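Local coordinates for regulatory protein SWI6 (Saccharomyces cerevisiae, PDB 2XFV) that serves as the shared regulatory subunit of the SBF and MBF transcription complexes, which drive cell-cycle-dependent gene expression in yeast, at residues Glu84-Leu87 and Gln88-Met92. Sequence-based numbering, arbitrary orientation.
Sequences EKCL and QLLNM
Lys85 bends over the end of Gln88, three residues further along the same alpha-helix, 83-92 of the Swi6 amino-terminal domain. The CG of Lys85 lies anti to the backbone N (chi1 -180°), and turns at chi2 and chi3 then lead the chain forward, towards the C-terminal end of the helix. Lys85 NZ donates to Gln88 OE1 at 2.9 Å. The ammonium sits above the amide plane, 46° out of it, and so does not use a lone pair. The same NZ also binds a glycerol, probably from the crystallisation liquor. On the way, Lys85 CD comes within 4.1 Å of Leu89 CG.

The backbone bonds are the regular i to i+4 set. Gln88 N meets Glu84 O at 2.9 Å, and Asn91 N meets Leu87 O at 3.0 Å. Gln88 CG, opposite its own carbonyl carbon (chi1 -77°), passes 3.3 Å from Glu84 O, the oxygen that takes the Gln88 N-H.

Glu84, Leu87, Gln88 and Asn91 lie within reach of the second subunit, and Gln100 of that subunit makes weak hydrogen bonds to Glu84 OE1 and Gln88 NE2. Cys86, Leu87, Leu89 and Leu90 are buried. Cys86 and Leu89 pack on Ile81 of strand 79-81, and Leu87 and Leu90 on Phe103 of strand 103-105. Within the helix, Cys86 SG touches Leu90 CD1 at 4.2 Å, while Leu90 CG rests 3.4 Å from Cys86 O.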
loop_
_atom_site.group_PDB
_atom_site.type_symbol
_atom_site.label_atom_id
_atom_site.label_comp_id
_atom_site.label_asym_id
_atom_site.label_seq_id
_atom_site.Cartn_x
_atom_site.Cartn_y
_atom_site.Cartn_z
ATOM N N GLU A 84 7.872 -6.540 3.983
ATOM C CA GLU A 84 6.414 -6.677 3.865
ATOM C C GLU A 84 5.673 -6.042 5.037
ATOM O O GLU A 84 4.587 -5.479 4.861
ATOM C CB GLU A 84 6.011 -8.141 3.684
ATOM C CG GLU A 84 6.285 -8.615 2.259
ATOM C CD GLU A 84 5.774 -10.011 1.968
ATOM O OE1 GLU A 84 4.789 -10.454 2.615
ATOM O OE2 GLU A 84 6.357 -10.651 1.065
ATOM N N LYS A 85 6.260 -6.137 6.229
ATOM C CA LYS A 85 5.691 -5.494 7.415
ATOM C C LYS A 85 5.789 -3.968 7.294
ATOM O O LYS A 85 4.861 -3.244 7.675
ATOM C CB LYS A 85 6.373 -6.017 8.699
ATOM C CG LYS A 85 5.870 -5.422 10.039
ATOM C CD LYS A 85 4.338 -5.523 10.224
ATOM C CE LYS A 85 3.828 -6.963 10.441
ATOM N NZ LYS A 85 2.323 -7.009 10.443
ATOM N N CYS A 86 6.902 -3.470 6.759
ATOM C CA CYS A 86 7.011 -2.037 6.503
ATOM C C CYS A 86 5.870 -1.581 5.585
ATOM O O CYS A 86 5.187 -0.593 5.875
ATOM C CB CYS A 86 8.383 -1.687 5.895
ATOM S SG CYS A 86 8.549 0.042 5.355
ATOM N N LEU A 87 5.634 -2.315 4.498
ATOM C CA LEU A 87 4.531 -1.961 3.586
ATOM C C LEU A 87 3.159 -2.041 4.271
ATOM O O LEU A 87 2.303 -1.164 4.089
ATOM C CB LEU A 87 4.563 -2.832 2.318
ATOM C CG LEU A 87 5.771 -2.567 1.403
ATOM C CD1 LEU A 87 6.110 -3.775 0.521
ATOM C CD2 LEU A 87 5.530 -1.327 0.555
ATOM N N GLN A 88 2.947 -3.083 5.066
ATOM C CA GLN A 88 1.701 -3.207 5.817
ATOM C C GLN A 88 1.443 -2.020 6.740
ATOM O O GLN A 88 0.309 -1.527 6.820
ATOM C CB GLN A 88 1.703 -4.494 6.641
ATOM C CG GLN A 88 1.423 -5.735 5.835
ATOM C CD GLN A 88 1.492 -6.968 6.693
ATOM O OE1 GLN A 88 2.399 -7.107 7.513
ATOM N NE2 GLN A 88 0.528 -7.867 6.525
ATOM N N LEU A 89 2.477 -1.582 7.460
ATOM C CA LEU A 89 2.354 -0.428 8.364
ATOM C C LEU A 89 2.081 0.880 7.608
ATOM O O LEU A 89 1.260 1.689 8.038
ATOM C CB LEU A 89 3.598 -0.286 9.273
ATOM C CG LEU A 89 3.845 -1.428 10.279
ATOM C CD1 LEU A 89 5.168 -1.240 11.050
ATOM C CD2 LEU A 89 2.671 -1.590 11.246
ATOM N N LEU A 90 2.762 1.100 6.490
ATOM C CA LEU A 90 2.490 2.300 5.699
ATOM C C LEU A 90 1.051 2.304 5.194
ATOM O O LEU A 90 0.372 3.340 5.208
ATOM C CB LEU A 90 3.458 2.408 4.520
ATOM C CG LEU A 90 4.923 2.653 4.863
ATOM C CD1 LEU A 90 5.754 2.552 3.582
ATOM C CD2 LEU A 90 5.082 4.032 5.528
ATOM N N ASN A 91 0.580 1.146 4.744
ATOM C CA ASN A 91 -0.814 1.027 4.305
ATOM C C ASN A 91 -1.805 1.309 5.442
ATOM O O ASN A 91 -2.775 2.074 5.268
ATOM C CB ASN A 91 -1.071 -0.364 3.701
ATOM C CG ASN A 91 -2.475 -0.498 3.099
ATOM O OD1 ASN A 91 -2.895 0.322 2.275
ATOM N ND2 ASN A 91 -3.198 -1.540 3.502
ATOM N N MET A 92 -1.571 0.682 6.596
ATOM C CA MET A 92 -2.438 0.859 7.768
ATOM C C MET A 92 -2.538 2.334 8.195
ATOM O O MET A 92 -3.615 2.816 8.568
ATOM C CB MET A 92 -1.925 0.026 8.955
ATOM C CG MET A 92 -2.852 0.063 10.176
ATOM S SD MET A 92 -2.202 -0.835 11.602
ATOM C CE MET A 92 -0.898 0.266 12.148
#